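Local structure of putative CRISPR-associated endoribonuclease-like protein Cas6 (Pyrococcus furiosus, 3UFC) at residues T53-I58 with I77-S82. The protein probably binds CRISPR RNA as a Cas6 paralogue in CRISPR-based antiviral defence. Residues are numbered along the deposited sequence; the frame is centred on the assembly and turned at random.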
ATOM      1  N   THR A  53       3.773   2.627   3.056  1.00 21.48           N
ATOM      2  CA  THR A  53       2.802   2.058   2.134  1.00 21.80           C
ATOM      3  C   THR A  53       1.706   3.075   1.859  1.00 22.35           C
ATOM      4  O   THR A  53       1.595   4.083   2.559  1.00 21.54           O
ATOM      5  CB  THR A  53       2.137   0.785   2.726  1.00 20.51           C
ATOM      6  OG1 THR A  53       1.180   0.272   1.797  1.00 20.85           O
ATOM      7  CG2 THR A  53       1.410   1.103   4.029  1.00 19.95           C
ATOM      8  N   PHE A  54       0.926   2.828   0.814  1.00 21.87           N
ATOM      9  CA  PHE A  54      -0.210   3.681   0.518  1.00 22.01           C
ATOM     10  C   PHE A  54      -1.284   2.851  -0.159  1.00 22.46           C
ATOM     11  O   PHE A  54      -1.006   1.802  -0.741  1.00 21.94           O
ATOM     12  CB  PHE A  54       0.168   4.942  -0.295  1.00 20.57           C
ATOM     13  CG  PHE A  54       0.667   4.688  -1.702  1.00 22.64           C
ATOM     14  CD1 PHE A  54       2.029   4.557  -1.959  1.00 22.72           C
ATOM     15  CD2 PHE A  54      -0.216   4.706  -2.780  1.00 22.49           C
ATOM     16  CE1 PHE A  54       2.511   4.458  -3.276  1.00 22.83           C
ATOM     17  CE2 PHE A  54       0.250   4.608  -4.102  1.00 22.18           C
ATOM     18  CZ  PHE A  54       1.617   4.486  -4.347  1.00 23.10           C
ATOM     19  N   SER A  55      -2.522   3.307  -0.033  1.00 22.43           N
ATOM     20  CA  SER A  55      -3.665   2.604  -0.589  1.00 21.96           C
ATOM     21  C   SER A  55      -3.914   2.940  -2.049  1.00 21.75           C
ATOM     22  O   SER A  55      -3.225   3.762  -2.652  1.00 20.78           O
ATOM     23  CB  SER A  55      -4.923   2.984   0.182  1.00 25.10           C
ATOM     24  OG  SER A  55      -5.314   4.314  -0.157  1.00 24.90           O
ATOM     25  N   ARG A  56      -4.914   2.276  -2.605  1.00 20.37           N
ATOM     26  CA  ARG A  56      -5.335   2.561  -3.958  1.00 23.42           C
ATOM     27  C   ARG A  56      -6.235   3.785  -3.732  1.00 25.31           C
ATOM     28  O   ARG A  56      -6.632   4.069  -2.595  1.00 22.16           O
ATOM     29  CB  ARG A  56      -6.142   1.387  -4.517  1.00 24.80           C
ATOM     30  CG  ARG A  56      -5.286   0.181  -4.934  1.00 23.71           C
ATOM     31  CD  ARG A  56      -4.656   0.398  -6.305  1.00 23.31           C
ATOM     32  NE  ARG A  56      -5.671   0.372  -7.353  1.00 23.86           N
ATOM     33  CZ  ARG A  56      -5.472   0.747  -8.612  1.00 20.82           C
ATOM     34  NH1 ARG A  56      -4.282   1.183  -9.000  1.00 23.80           N
ATOM     35  NH2 ARG A  56      -6.474   0.705  -9.478  1.00 21.46           N
ATOM     36  N   ILE A  57      -6.538   4.526  -4.787  1.00 25.38           N
ATOM     37  CA  ILE A  57      -7.402   5.688  -4.625  1.00 26.52           C
ATOM     38  C   ILE A  57      -8.796   5.133  -4.314  1.00 27.15           C
ATOM     39  O   ILE A  57      -9.361   4.379  -5.105  1.00 26.83           O
ATOM     40  CB  ILE A  57      -7.422   6.547  -5.917  1.00 27.05           C
ATOM     41  CG1 ILE A  57      -6.023   7.117  -6.178  1.00 26.96           C
ATOM     42  CG2 ILE A  57      -8.429   7.682  -5.780  1.00 28.76           C
ATOM     43  CD1 ILE A  57      -5.878   7.843  -7.518  1.00 27.12           C
ATOM     44  N   ILE A  58      -9.331   5.483  -3.148  1.00 27.60           N
ATOM     45  CA  ILE A  58     -10.646   5.003  -2.729  1.00 28.97           C
ATOM     46  C   ILE A  58     -11.736   5.988  -3.152  1.00 29.78           C
ATOM     47  O   ILE A  58     -11.810   7.107  -2.648  1.00 29.30           O
ATOM     48  CB  ILE A  58     -10.693   4.802  -1.193  1.00 31.29           C
ATOM     49  CG1 ILE A  58      -9.529   3.906  -0.753  1.00 30.27           C
ATOM     50  CG2 ILE A  58     -12.022   4.174  -0.779  1.00 31.60           C
ATOM     51  CD1 ILE A  58      -9.559   2.524  -1.357  1.00 32.76           C
ATOM     52  N   ILE A  77     -13.337  11.278  -2.532  1.00 36.01           N
ATOM     53  CA  ILE A  77     -12.190  10.473  -2.933  1.00 34.62           C
ATOM     54  C   ILE A  77     -11.077  10.570  -1.903  1.00 33.03           C
ATOM     55  O   ILE A  77     -10.679  11.664  -1.516  1.00 32.65           O
ATOM     56  CB  ILE A  77     -11.632  10.968  -4.284  1.00 34.35           C
ATOM     57  CG1 ILE A  77     -12.728  10.916  -5.347  1.00 34.41           C
ATOM     58  CG2 ILE A  77     -10.435  10.130  -4.695  1.00 35.38           C
ATOM     59  CD1 ILE A  77     -12.332  11.570  -6.658  1.00 36.12           C
ATOM     60  N   SER A  78     -10.556   9.424  -1.480  1.00 31.64           N
ATOM     61  CA  SER A  78      -9.495   9.410  -0.483  1.00 30.16           C
ATOM     62  C   SER A  78      -8.288   8.558  -0.856  1.00 28.72           C
ATOM     63  O   SER A  78      -8.409   7.554  -1.554  1.00 27.41           O
ATOM     64  CB  SER A  78     -10.050   8.914   0.855  1.00 33.20           C
ATOM     65  OG  SER A  78     -11.011   9.813   1.385  1.00 36.97           O
ATOM     66  N   LEU A  79      -7.125   8.987  -0.378  1.00 26.31           N
ATOM     67  CA  LEU A  79      -5.868   8.279  -0.574  1.00 26.28           C
ATOM     68  C   LEU A  79      -5.277   8.142   0.828  1.00 25.56           C
ATOM     69  O   LEU A  79      -5.061   9.148   1.513  1.00 25.40           O
ATOM     70  CB  LEU A  79      -4.907   9.091  -1.447  1.00 25.13           C
ATOM     71  CG  LEU A  79      -3.470   8.560  -1.509  1.00 26.87           C
ATOM     72  CD1 LEU A  79      -3.446   7.177  -2.169  1.00 23.60           C
ATOM     73  CD2 LEU A  79      -2.595   9.536  -2.288  1.00 25.60           C
ATOM     74  N   TYR A  80      -5.036   6.911   1.268  1.00 23.41           N
ATOM     75  CA  TYR A  80      -4.461   6.704   2.594  1.00 23.36           C
ATOM     76  C   TYR A  80      -2.979   6.370   2.494  1.00 23.12           C
ATOM     77  O   TYR A  80      -2.544   5.661   1.585  1.00 22.09           O
ATOM     78  CB  TYR A  80      -5.203   5.591   3.337  1.00 23.52           C
ATOM     79  CG  TYR A  80      -6.693   5.830   3.432  1.00 26.91           C
ATOM     80  CD1 TYR A  80      -7.549   5.411   2.421  1.00 28.18           C
ATOM     81  CD2 TYR A  80      -7.242   6.511   4.523  1.00 29.67           C
ATOM     82  CE1 TYR A  80      -8.915   5.662   2.482  1.00 30.28           C
ATOM     83  CE2 TYR A  80      -8.609   6.770   4.597  1.00 29.74           C
ATOM     84  CZ  TYR A  80      -9.438   6.341   3.573  1.00 30.81           C
ATOM     85  OH  TYR A  80     -10.785   6.586   3.633  1.00 31.06           O
ATOM     86  N   ILE A  81      -2.205   6.895   3.433  1.00 21.59           N
ATOM     87  CA  ILE A  81      -0.772   6.669   3.459  1.00 22.05           C
ATOM     88  C   ILE A  81      -0.380   6.333   4.893  1.00 24.33           C
ATOM     89  O   ILE A  81      -0.974   6.858   5.843  1.00 22.64           O
ATOM     90  CB  ILE A  81      -0.015   7.934   3.007  1.00 21.72           C
ATOM     91  CG1 ILE A  81      -0.420   8.293   1.573  1.00 21.32           C
ATOM     92  CG2 ILE A  81       1.479   7.713   3.117  1.00 18.98           C
ATOM     93  CD1 ILE A  81       0.252   9.548   1.041  1.00 21.02           C
ATOM     94  N   SER A  82       0.603   5.451   5.055  1.00 23.06           N
ATOM     95  CA  SER A  82       1.046   5.077   6.388  1.00 22.24           C
ATOM     96  C   SER A  82       2.512   4.696   6.435  1.00 24.09           C
ATOM     97  O   SER A  82       3.096   4.289   5.425  1.00 21.12           O
ATOM     98  CB  SER A  82       0.206   3.913   6.922  1.00 23.53           C
ATOM     99  OG  SER A  82       0.735   3.444   8.154  1.00 22.77           O
TER
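Ser55 OG works in two directions at once: it accepts the backbone N-H of Tyr80, OG to N 3.0 Å and nearly straight at 165°, and donates its own proton to Arg56 O at 2.8 Å. A chi1 of 73° sets the hydroxyl between its backbone N and carbonyl carbon, pointing to the neighbouring strand. Serine suits this place because its short hydroxyl stands in for the carbonyl that a regular antiparallel partner would offer, while Ser55 N still reaches Tyr80 O at 2.9 Å. The pairing is regular on both sides of the break, with reciprocal backbone bonds between Thr53 and Ser82 and again between Ile58 and Ser78, but one extra residue in 53-58 shifts the register. It is taken up where Arg56 turns away and its guanidinium bonds Asn23 OD1 and Phe20 O.

The flat Tyr80 ring can set one edge against both Ser55 OG and, through CE1, Ile58 CG1 at 3.7 Å. On the other face of the sheet, branched Leu79 reaches one methyl, CD1, to Ser55 O (3.5 Å) and obliquely to CD2 of the Phe54 ring (4.1 Å); both apolar residues suit this face, packing on Leu26 of helix 23-37. Farther along, beta-branching brings the CG2 methyls of Ile57 and Ile77 together at 3.3 Å, tighter than usual for carbons.

Strand 53-59 is thus held outermost in the N-terminal ferredoxin-like sheet, against 77-83, despite its irregular course: a serine hydroxyl replaces the missing backbone acceptor, so Tyr80 N stays paired within a largely buried contact.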